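Local coordinates for protein MgGH51 (Meripilus giganteus, PDB 6ZQ1) that probably hydrolyses terminal non-reducing alpha-L-arabinofuranosyl residues from arabinose-containing glycosides, as a fungal arabinofuranosidase of glycoside hydrolase family 51, at residues Y397-Y402 and T423-G428; E427-A432 and S478-L483; Y18-E23 and S223-P228. All coordinates share one frame; numbering follows the deposited sequence.

Overall arrangement
The three contacts lie in one parallel eight-stranded sheet that runs from strand 20-21 to strand 474-479 and closes as the (beta/alpha)8 barrel of this enzyme family. Interaction 3 comes first along the chain and pairs the first two barrel strands. Interactions 1 and 2 follow, sharing Glu427 and Gly428 on strand 424-432, which has strand 396-403 as one neighbour and strand 474-479 as the other. Their centres are close: about 11 Å between interactions 1 and 2, 13 Å between 1 and 3, and 9 Å between 2 and 3. All three touch the same bound iminosugar, so distant parts of the sequence converge on one pocket at the barrel's end.

Interaction 1 of 3, residues Y397-Y402 and T423-G428. With EDG (1,4-dideoxy-1,4-imino-L-arabinitol), chain F.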
loop_
_atom_site.group_PDB
_atom_site.type_symbol
_atom_site.label_atom_id
_atom_site.label_comp_id
_atom_site.label_asym_id
_atom_site.label_seq_id
_atom_site.Cartn_x
_atom_site.Cartn_y
_atom_site.Cartn_z
ATOM N N TYR A 397 -8.403 -17.715 9.397
ATOM C CA TYR A 397 -9.029 -17.398 8.104
ATOM C C TYR A 397 -8.974 -15.898 7.845
ATOM O O TYR A 397 -9.136 -15.114 8.822
ATOM C CB TYR A 397 -10.496 -17.811 8.073
ATOM C CG TYR A 397 -10.710 -19.235 7.635
ATOM C CD1 TYR A 397 -10.626 -19.591 6.303
ATOM C CD2 TYR A 397 -11.010 -20.227 8.548
ATOM C CE1 TYR A 397 -10.865 -20.888 5.888
ATOM C CE2 TYR A 397 -11.262 -21.529 8.155
ATOM C CZ TYR A 397 -11.200 -21.854 6.817
ATOM O OH TYR A 397 -11.415 -23.146 6.434
ATOM N N ASP A 398 -8.795 -15.535 6.573
ATOM C CA ASP A 398 -8.870 -14.136 6.082
ATOM C C ASP A 398 -10.270 -13.932 5.508
ATOM O O ASP A 398 -10.614 -14.606 4.548
ATOM C CB ASP A 398 -7.737 -13.818 5.114
ATOM C CG ASP A 398 -7.780 -12.386 4.594
ATOM O OD1 ASP A 398 -8.688 -11.647 5.034
ATOM O OD2 ASP A 398 -6.974 -12.050 3.680
ATOM N N VAL A 399 -11.038 -13.042 6.094
ATOM C CA VAL A 399 -12.419 -12.731 5.644
ATOM C C VAL A 399 -12.391 -11.365 4.944
ATOM O O VAL A 399 -11.951 -10.396 5.568
ATOM C CB VAL A 399 -13.361 -12.790 6.860
ATOM C CG1 VAL A 399 -14.830 -12.541 6.512
ATOM C CG2 VAL A 399 -13.203 -14.098 7.623
ATOM N N HIS A 400 -12.931 -11.275 3.724
ATOM C CA HIS A 400 -13.025 -10.045 2.921
ATOM C C HIS A 400 -14.495 -9.650 2.779
ATOM O O HIS A 400 -15.281 -10.574 2.496
ATOM C CB HIS A 400 -12.437 -10.246 1.532
ATOM C CG HIS A 400 -10.972 -10.528 1.539
ATOM N ND1 HIS A 400 -10.273 -10.870 0.411
ATOM C CD2 HIS A 400 -10.106 -10.604 2.560
ATOM C CE1 HIS A 400 -9.004 -11.086 0.732
ATOM N NE2 HIS A 400 -8.887 -10.964 2.027
ATOM N N VAL A 401 -14.835 -8.370 2.924
ATOM C CA VAL A 401 -16.244 -7.918 2.620
ATOM C C VAL A 401 -16.255 -6.496 2.039
ATOM O O VAL A 401 -15.664 -5.591 2.630
ATOM C CB VAL A 401 -17.203 -8.090 3.795
ATOM C CG1 VAL A 401 -16.845 -7.210 4.980
ATOM C CG2 VAL A 401 -18.681 -7.876 3.364
ATOM N N TYR A 402 -16.968 -6.331 0.927
ATOM C CA TYR A 402 -17.271 -5.055 0.262
ATOM C C TYR A 402 -18.791 -4.942 0.244
ATOM O O TYR A 402 -19.392 -5.844 -0.319
ATOM C CB TYR A 402 -16.636 -5.006 -1.119
ATOM C CG TYR A 402 -15.120 -5.045 -1.058
ATOM C CD1 TYR A 402 -14.391 -3.907 -0.788
ATOM C CD2 TYR A 402 -14.430 -6.225 -1.265
ATOM C CE1 TYR A 402 -12.994 -3.919 -0.742
ATOM C CE2 TYR A 402 -13.033 -6.252 -1.218
ATOM C CZ TYR A 402 -12.323 -5.091 -0.966
ATOM O OH TYR A 402 -10.961 -5.104 -0.936
ATOM N N THR A 423 -9.721 -20.875 16.628
ATOM C CA THR A 423 -9.547 -20.260 15.282
ATOM C C THR A 423 -9.491 -18.745 15.498
ATOM O O THR A 423 -10.385 -18.235 16.221
ATOM C CB THR A 423 -10.691 -20.601 14.307
ATOM O OG1 THR A 423 -10.996 -21.997 14.327
ATOM C CG2 THR A 423 -10.400 -20.192 12.878
ATOM N N THR A 424 -8.557 -18.034 14.860
ATOM C CA THR A 424 -8.620 -16.555 14.819
ATOM C C THR A 424 -8.961 -16.080 13.411
ATOM O O THR A 424 -8.773 -16.834 12.440
ATOM C CB THR A 424 -7.367 -15.937 15.428
ATOM O OG1 THR A 424 -6.247 -16.330 14.638
ATOM C CG2 THR A 424 -7.238 -16.349 16.879
ATOM N N TYR A 425 -9.516 -14.875 13.331
ATOM C CA TYR A 425 -10.056 -14.278 12.096
ATOM C C TYR A 425 -9.332 -12.963 11.799
ATOM O O TYR A 425 -9.133 -12.122 12.704
ATOM C CB TYR A 425 -11.572 -14.151 12.223
ATOM C CG TYR A 425 -12.213 -15.500 12.322
ATOM C CD1 TYR A 425 -12.551 -16.205 11.170
ATOM C CD2 TYR A 425 -12.356 -16.140 13.551
ATOM C CE1 TYR A 425 -13.080 -17.481 11.251
ATOM C CE2 TYR A 425 -12.890 -17.418 13.641
ATOM C CZ TYR A 425 -13.258 -18.072 12.480
ATOM O OH TYR A 425 -13.745 -19.330 12.536
ATOM N N PHE A 426 -8.928 -12.821 10.549
ATOM C CA PHE A 426 -8.265 -11.619 9.977
ATOM C C PHE A 426 -9.253 -10.986 9.026
ATOM O O PHE A 426 -9.593 -11.647 8.030
ATOM C CB PHE A 426 -6.971 -12.004 9.246
ATOM C CG PHE A 426 -6.231 -10.945 8.465
ATOM C CD1 PHE A 426 -6.273 -9.616 8.823
ATOM C CD2 PHE A 426 -5.413 -11.303 7.386
ATOM C CE1 PHE A 426 -5.572 -8.654 8.109
ATOM C CE2 PHE A 426 -4.687 -10.350 6.691
ATOM C CZ PHE A 426 -4.753 -9.024 7.059
ATOM N N GLU A 427 -9.719 -9.775 9.317
ATOM C CA GLU A 427 -10.636 -9.081 8.376
ATOM C C GLU A 427 -9.742 -8.339 7.366
ATOM O O GLU A 427 -9.567 -7.123 7.492
ATOM C CB GLU A 427 -11.639 -8.191 9.095
ATOM C CG GLU A 427 -12.788 -7.807 8.158
ATOM C CD GLU A 427 -13.979 -8.742 8.179
ATOM O OE1 GLU A 427 -13.973 -9.661 9.011
ATOM O OE2 GLU A 427 -14.908 -8.559 7.332
ATOM N N GLY A 428 -9.175 -9.077 6.402
ATOM C CA GLY A 428 -7.991 -8.646 5.628
ATOM C C GLY A 428 -8.300 -7.578 4.588
ATOM O O GLY A 428 -7.357 -6.909 4.153
HETATM O "O2'" EDG F . -8.063 -9.544 -3.131
HETATM C "C2'" EDG F . -8.637 -8.685 -4.082
HETATM C "C1'" EDG F . -10.130 -8.482 -3.825
HETATM N "N4'" EDG F . -10.270 -7.029 -3.749
HETATM C "C3'" EDG F . -7.995 -7.284 -4.087
HETATM O "O3'" EDG F . -6.941 -7.234 -5.056
HETATM C "C4'" EDG F . -9.162 -6.364 -4.467
HETATM C "C5'" EDG F . -8.945 -4.892 -4.129
HETATM O "O5'" EDG F . -8.727 -4.672 -2.744
#
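Tyr397 and Tyr425 sit as partners on adjacent parallel strands, their side chains on the same face of the sheet, with Tyr397 CB 4.0 Å from Tyr425 CD1. Thr423 adds its CG2 methyl at the edge of the Tyr397 ring. Tyrosine suits both places, because the ring packs against apolar neighbours while each hydroxyl finds a partner on Trp386: Tyr397 OH at the backbone N, Tyr425 OH at the indole NE1. Between the side chains the backbones pair, and Phe426 N gives a nearly straight bond (172°) to Tyr397 O at 2.9 Å.

Val399 extends the pairing through its N, 2.8 Å from Phe426 O. Its two methyls divide the work: CG2 meets the edge of the Tyr425 ring at CD1 (4.2 Å), and CG1 turns to the carboxylate of Glu427. The Glu427 chain bends at CB-CG (chi2 91°) and runs slantwise past the valines, bringing OE2 to 3.3 Å from Val401 CG1. OE1 is held by Tyr415 OH. Beyond it, Gly428 N makes weak bonds to Asp398 OD1 (3.0 Å) and Val399 O, and the bare glycine CA lets the aspartate come close.

The pair belongs to a beta-alpha-beta unit of the barrel: strand 396-403, helix 405-410, strand 424-432. At its far end Tyr402 OH accepts a hydrogen bond from O5' of the bound iminosugar (2.9 Å). The Tyr415 hydroxyl gives the buried Glu427 carboxylate a polar partner, and its pKa may be raised by the apolar surroundings.

Interaction 2 of 3, residues E427-A432 and S478-L483; sequences EGEYAA and SYAPLL. With EDG (1,4-dideoxy-1,4-imino-L-arabinitol), chain F.
Ser478 holds two successive carbonyls, those of Glu427 and Gly428, just before the chain turns its corner at Glu429: its N donates to Glu427 O at 3.0 Å, and its OG, held between its own N and carbonyl carbon (chi1 41°), reaches Gly428 O at 2.8 Å from above the carbonyl plane. Serine suits the place: its short side chain puts a hydroxyl donor within reach of the Gly428 carbonyl. Packing stays close beyond. The Tyr430 ring brings CD1 to 3.2 Å from Ser478 O and has Tyr479 CA over one face, while Ala431 sets its CB over a face of the Tyr479 ring, 3.9 Å from the centroid, a CH-pi contact that a compact methyl makes easily.

Farther on the join is looser. Ala432 has no direct contact with segment 478-483, and a water links its O to Tyr479 OH. On the pocket side, Glu429 OE2 accepts from O2' of the bound iminosugar at 2.8 Å, and Tyr402 OH is hydrogen-bonded to OE1.

Strand 396-403 flanks strand 424-432; Met21 of strand 20-21 packs on Ser478 and Ala480; and helix 454-469 lies against Glu427, Tyr430 and Tyr479.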
loop_
_atom_site.group_PDB
_atom_site.type_symbol
_atom_site.label_atom_id
_atom_site.label_comp_id
_atom_site.label_asym_id
_atom_site.label_seq_id
_atom_site.Cartn_x
_atom_site.Cartn_y
_atom_site.Cartn_z
ATOM N N GLU A 427 -9.719 -9.775 9.317
ATOM C CA GLU A 427 -10.636 -9.081 8.376
ATOM C C GLU A 427 -9.742 -8.339 7.366
ATOM O O GLU A 427 -9.567 -7.123 7.492
ATOM C CB GLU A 427 -11.639 -8.191 9.095
ATOM C CG GLU A 427 -12.788 -7.807 8.158
ATOM C CD GLU A 427 -13.979 -8.742 8.179
ATOM O OE1 GLU A 427 -13.973 -9.661 9.011
ATOM O OE2 GLU A 427 -14.908 -8.559 7.332
ATOM N N GLY A 428 -9.175 -9.077 6.402
ATOM C CA GLY A 428 -7.991 -8.646 5.628
ATOM C C GLY A 428 -8.300 -7.578 4.588
ATOM O O GLY A 428 -7.357 -6.909 4.153
ATOM N N GLU A 429 -9.574 -7.437 4.168
ATOM C CA GLU A 429 -10.060 -6.398 3.269
ATOM C C GLU A 429 -11.517 -6.124 3.656
ATOM O O GLU A 429 -12.277 -7.090 3.703
ATOM C CB GLU A 429 -10.110 -6.836 1.798
ATOM C CG GLU A 429 -8.752 -7.260 1.233
ATOM C CD GLU A 429 -8.819 -7.791 -0.193
ATOM O OE1 GLU A 429 -9.839 -7.504 -0.933
ATOM O OE2 GLU A 429 -7.869 -8.482 -0.586
ATOM N N TYR A 430 -11.821 -4.879 4.000
ATOM C CA TYR A 430 -13.229 -4.408 4.086
ATOM C C TYR A 430 -13.293 -2.943 3.706
ATOM O O TYR A 430 -12.317 -2.189 3.916
ATOM C CB TYR A 430 -13.800 -4.675 5.482
ATOM C CG TYR A 430 -13.191 -3.892 6.604
ATOM C CD1 TYR A 430 -11.938 -4.194 7.087
ATOM C CD2 TYR A 430 -13.880 -2.864 7.211
ATOM C CE1 TYR A 430 -11.404 -3.507 8.160
ATOM C CE2 TYR A 430 -13.338 -2.134 8.242
ATOM C CZ TYR A 430 -12.074 -2.439 8.711
ATOM O OH TYR A 430 -11.590 -1.740 9.787
ATOM N N ALA A 431 -14.480 -2.531 3.233
ATOM C CA ALA A 431 -14.813 -1.153 2.863
ATOM C C ALA A 431 -16.307 -1.108 2.526
ATOM O O ALA A 431 -16.804 -2.076 1.951
ATOM C CB ALA A 431 -13.998 -0.679 1.674
ATOM N N ALA A 432 -16.964 -0.022 2.893
ATOM C CA ALA A 432 -18.312 0.315 2.393
ATOM C C ALA A 432 -18.084 1.013 1.059
ATOM O O ALA A 432 -17.454 2.078 1.060
ATOM C CB ALA A 432 -19.022 1.138 3.398
ATOM N N SER A 478 -7.928 -4.784 8.322
ATOM C CA SER A 478 -7.480 -3.715 7.398
ATOM C C SER A 478 -8.566 -3.360 6.364
ATOM O O SER A 478 -9.035 -4.258 5.641
ATOM C CB SER A 478 -6.197 -4.112 6.691
ATOM O OG SER A 478 -6.224 -5.493 6.293
ATOM N N TYR A 479 -8.794 -2.061 6.195
ATOM C CA TYR A 479 -9.524 -1.436 5.065
ATOM C C TYR A 479 -8.782 -1.781 3.770
ATOM O O TYR A 479 -7.473 -1.941 3.750
ATOM C CB TYR A 479 -9.614 0.078 5.253
ATOM C CG TYR A 479 -10.495 0.822 4.286
ATOM C CD1 TYR A 479 -10.054 1.178 3.007
ATOM C CD2 TYR A 479 -11.770 1.212 4.666
ATOM C CE1 TYR A 479 -10.876 1.885 2.144
ATOM C CE2 TYR A 479 -12.581 1.959 3.833
ATOM C CZ TYR A 479 -12.146 2.265 2.552
ATOM O OH TYR A 479 -12.919 2.970 1.671
ATOM N N ALA A 480 -9.517 -1.921 2.694
ATOM C CA ALA A 480 -8.884 -2.024 1.352
ATOM C C ALA A 480 -9.738 -1.385 0.279
ATOM O O ALA A 480 -10.969 -1.417 0.379
ATOM C CB ALA A 480 -8.566 -3.471 1.033
ATOM N N PRO A 481 -9.127 -0.849 -0.803
ATOM C CA PRO A 481 -7.678 -0.647 -0.911
ATOM C C PRO A 481 -7.168 0.558 -0.097
ATOM O O PRO A 481 -7.902 1.472 0.227
ATOM C CB PRO A 481 -7.463 -0.425 -2.415
ATOM C CG PRO A 481 -8.735 -0.936 -3.070
ATOM C CD PRO A 481 -9.791 -0.522 -2.069
ATOM N N LEU A 482 -5.865 0.569 0.173
ATOM C CA LEU A 482 -5.233 1.609 0.994
ATOM C C LEU A 482 -5.068 2.934 0.212
ATOM O O LEU A 482 -5.318 3.969 0.785
ATOM C CB LEU A 482 -3.883 1.030 1.447
ATOM C CG LEU A 482 -3.031 1.901 2.347
ATOM C CD1 LEU A 482 -3.727 2.220 3.661
ATOM C CD2 LEU A 482 -1.685 1.235 2.614
ATOM N N LEU A 483 -4.552 2.879 -1.010
ATOM C CA LEU A 483 -3.924 4.026 -1.730
ATOM C C LEU A 483 -4.484 4.151 -3.130
ATOM O O LEU A 483 -4.758 3.117 -3.749
ATOM C CB LEU A 483 -2.405 3.834 -1.788
ATOM C CG LEU A 483 -1.645 4.173 -0.510
ATOM C CD1 LEU A 483 -0.195 3.772 -0.642
ATOM C CD2 LEU A 483 -1.738 5.644 -0.140
HETATM O "O2'" EDG F . -8.063 -9.544 -3.131
HETATM C "C2'" EDG F . -8.637 -8.685 -4.082
HETATM C "C1'" EDG F . -10.130 -8.482 -3.825
HETATM N "N4'" EDG F . -10.270 -7.029 -3.749
HETATM C "C3'" EDG F . -7.995 -7.284 -4.087
HETATM O "O3'" EDG F . -6.941 -7.234 -5.056
HETATM C "C4'" EDG F . -9.162 -6.364 -4.467
HETATM C "C5'" EDG F . -8.945 -4.892 -4.129
HETATM O "O5'" EDG F . -8.727 -4.672 -2.744
HETATM O O HOH W 1 -15.639 3.728 2.411
#

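Interaction 3 of 3, residues Y18-E23 and S223-P228; sequences YGLMFE and SFFRFP. With EDG (1,4-dideoxy-1,4-imino-L-arabinitol), chain F.
Gly19 lays its CA over one face of the Phe224 ring, 3.5 Å from the centroid, a close approach its missing side chain permits. Tyr18 O takes two bonds, from Ser223 N in the carbonyl plane and from Ser223 OG above it (2.6 Å). Farther along, Phe22 and Phe225 lie side by side, Phe22 CB 3.3 Å from Phe225 CZ, their rings near parallel (26°) but slid apart.

Arg226 starts beside Leu20, its CB 3.8 Å from Leu20 O, in parallel register with Met21. These are the first two strands of the (beta/alpha)8 barrel, closed by a backbone hydrogen bond between Gly19 and Ala477 of the last strand. With CG anti to the backbone N (chi1 -177°) and an extended chain, the arginine runs inward: CD passes 3.9 Å from Met21 CG, and NH1 touches the same CG at 3.6 Å as well as Met21 CE. Methionine suits this place, its slim, unbranched chain lying along both CD and the guanidinium NH1. At the tip NE forms a salt bridge to Glu347 and NH1 one to Glu429. Glu23 OE2 accepts from O3' of the iminosugar at 2.6 Å, while Asn232 N and Trp261 NE1 hold OE1.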
loop_
_atom_site.group_PDB
_atom_site.type_symbol
_atom_site.label_atom_id
_atom_site.label_comp_id
_atom_site.label_asym_id
_atom_site.label_seq_id
_atom_site.Cartn_x
_atom_site.Cartn_y
_atom_site.Cartn_z
ATOM N N TYR A 18 -5.436 -3.532 14.507
ATOM C CA TYR A 18 -5.588 -2.517 13.424
ATOM C C TYR A 18 -4.325 -2.404 12.590
ATOM O O TYR A 18 -3.219 -2.250 13.157
ATOM C CB TYR A 18 -5.974 -1.154 13.989
ATOM C CG TYR A 18 -7.238 -1.200 14.807
ATOM C CD1 TYR A 18 -8.460 -1.363 14.180
ATOM C CD2 TYR A 18 -7.204 -1.107 16.192
ATOM C CE1 TYR A 18 -9.615 -1.430 14.925
ATOM C CE2 TYR A 18 -8.362 -1.167 16.946
ATOM C CZ TYR A 18 -9.572 -1.286 16.304
ATOM O OH TYR A 18 -10.715 -1.395 17.051
ATOM N N GLY A 19 -4.487 -2.501 11.268
ATOM C CA GLY A 19 -3.362 -2.384 10.346
ATOM C C GLY A 19 -3.784 -2.111 8.914
ATOM O O GLY A 19 -4.972 -1.700 8.676
ATOM N N LEU A 20 -2.866 -2.363 7.993
ATOM C CA LEU A 20 -2.921 -1.868 6.593
ATOM C C LEU A 20 -2.914 -3.074 5.664
ATOM O O LEU A 20 -2.260 -4.093 5.998
ATOM C CB LEU A 20 -1.696 -0.995 6.274
ATOM C CG LEU A 20 -1.506 0.248 7.139
ATOM C CD1 LEU A 20 -0.419 1.109 6.535
ATOM C CD2 LEU A 20 -2.801 1.049 7.266
ATOM N N MET A 21 -3.602 -2.953 4.534
ATOM C CA MET A 21 -3.566 -3.944 3.420
ATOM C C MET A 21 -2.985 -3.259 2.194
ATOM O O MET A 21 -3.568 -2.274 1.715
ATOM C CB MET A 21 -4.977 -4.451 3.094
ATOM C CG MET A 21 -5.029 -5.489 1.971
ATOM S SD MET A 21 -5.170 -4.783 0.333
ATOM C CE MET A 21 -4.929 -6.229 -0.679
ATOM N N PHE A 22 -1.925 -3.841 1.641
ATOM C CA PHE A 22 -1.235 -3.284 0.480
ATOM C C PHE A 22 -1.085 -4.290 -0.659
ATOM O O PHE A 22 -0.751 -5.464 -0.488
ATOM C CB PHE A 22 0.140 -2.764 0.867
ATOM C CG PHE A 22 0.754 -1.974 -0.241
ATOM C CD1 PHE A 22 0.500 -0.619 -0.386
ATOM C CD2 PHE A 22 1.640 -2.573 -1.123
ATOM C CE1 PHE A 22 1.107 0.121 -1.390
ATOM C CE2 PHE A 22 2.201 -1.831 -2.149
ATOM C CZ PHE A 22 1.941 -0.494 -2.280
ATOM N N GLU A 23 -1.354 -3.781 -1.848
ATOM C CA GLU A 23 -0.898 -4.326 -3.144
ATOM C C GLU A 23 -0.655 -3.128 -4.044
ATOM O O GLU A 23 -1.138 -2.025 -3.725
ATOM C CB GLU A 23 -1.911 -5.304 -3.720
ATOM C CG GLU A 23 -3.131 -4.607 -4.227
ATOM C CD GLU A 23 -4.195 -5.526 -4.790
ATOM O OE1 GLU A 23 -3.883 -6.359 -5.687
ATOM O OE2 GLU A 23 -5.352 -5.337 -4.389
ATOM N N SER A 223 -0.396 -1.561 13.116
ATOM C CA SER A 223 0.396 -2.603 13.821
ATOM C C SER A 223 0.898 -3.646 12.826
ATOM O O SER A 223 1.799 -4.410 13.163
ATOM C CB SER A 223 -0.444 -3.248 14.911
ATOM O OG SER A 223 -1.566 -3.938 14.334
ATOM N N PHE A 224 0.278 -3.732 11.660
ATOM C CA PHE A 224 0.643 -4.742 10.639
ATOM C C PHE A 224 0.498 -4.140 9.244
ATOM O O PHE A 224 -0.270 -3.159 8.995
ATOM C CB PHE A 224 -0.131 -6.060 10.813
ATOM C CG PHE A 224 -1.588 -5.969 10.423
ATOM C CD1 PHE A 224 -1.950 -6.030 9.088
ATOM C CD2 PHE A 224 -2.568 -5.772 11.378
ATOM C CE1 PHE A 224 -3.285 -5.892 8.716
ATOM C CE2 PHE A 224 -3.907 -5.638 11.000
ATOM C CZ PHE A 224 -4.251 -5.703 9.666
ATOM N N PHE A 225 1.176 -4.814 8.320
ATOM C CA PHE A 225 1.087 -4.544 6.874
ATOM C C PHE A 225 0.954 -5.858 6.095
ATOM O O PHE A 225 1.905 -6.669 6.060
ATOM C CB PHE A 225 2.353 -3.794 6.481
ATOM C CG PHE A 225 2.342 -3.085 5.158
ATOM C CD1 PHE A 225 2.702 -3.744 4.002
ATOM C CD2 PHE A 225 2.113 -1.715 5.102
ATOM C CE1 PHE A 225 2.806 -3.046 2.804
ATOM C CE2 PHE A 225 2.204 -1.024 3.900
ATOM C CZ PHE A 225 2.566 -1.693 2.753
ATOM N N ARG A 226 -0.226 -6.104 5.541
ATOM C CA ARG A 226 -0.522 -7.290 4.688
ATOM C C ARG A 226 -0.052 -7.001 3.254
ATOM O O ARG A 226 -0.361 -5.919 2.734
ATOM C CB ARG A 226 -2.023 -7.606 4.706
ATOM C CG ARG A 226 -2.408 -8.845 3.908
ATOM C CD ARG A 226 -3.901 -8.812 3.578
ATOM N NE ARG A 226 -4.244 -9.934 2.732
ATOM C CZ ARG A 226 -5.208 -9.949 1.799
ATOM N NH1 ARG A 226 -5.985 -8.891 1.596
ATOM N NH2 ARG A 226 -5.360 -11.041 1.070
ATOM N N PHE A 227 0.792 -7.869 2.688
ATOM C CA PHE A 227 1.419 -7.666 1.360
ATOM C C PHE A 227 1.936 -9.008 0.837
ATOM O O PHE A 227 2.038 -9.964 1.607
ATOM C CB PHE A 227 2.551 -6.656 1.496
ATOM C CG PHE A 227 3.816 -7.316 1.968
ATOM C CD1 PHE A 227 3.890 -7.812 3.256
ATOM C CD2 PHE A 227 4.902 -7.439 1.128
ATOM C CE1 PHE A 227 5.047 -8.444 3.686
ATOM C CE2 PHE A 227 6.070 -8.032 1.573
ATOM C CZ PHE A 227 6.129 -8.548 2.843
ATOM N N PRO A 228 2.291 -9.136 -0.464
ATOM C CA PRO A 228 2.088 -8.096 -1.471
ATOM C C PRO A 228 0.776 -8.130 -2.269
ATOM O O PRO A 228 0.697 -7.426 -3.246
ATOM C CB PRO A 228 3.264 -8.361 -2.389
ATOM C CG PRO A 228 3.331 -9.881 -2.419
ATOM C CD PRO A 228 3.096 -10.262 -0.983
HETATM O "O2'" EDG F . -8.063 -9.544 -3.131
HETATM C "C2'" EDG F . -8.637 -8.685 -4.082
HETATM C "C1'" EDG F . -10.130 -8.482 -3.825
HETATM N "N4'" EDG F . -10.270 -7.029 -3.749
HETATM C "C3'" EDG F . -7.995 -7.284 -4.087
HETATM O "O3'" EDG F . -6.941 -7.234 -5.056
HETATM C "C4'" EDG F . -9.162 -6.364 -4.467
HETATM C "C5'" EDG F . -8.945 -4.892 -4.129
HETATM O "O5'" EDG F . -8.727 -4.672 -2.744
HETATM O O HOH W 2 -3.686 -2.602 16.674
#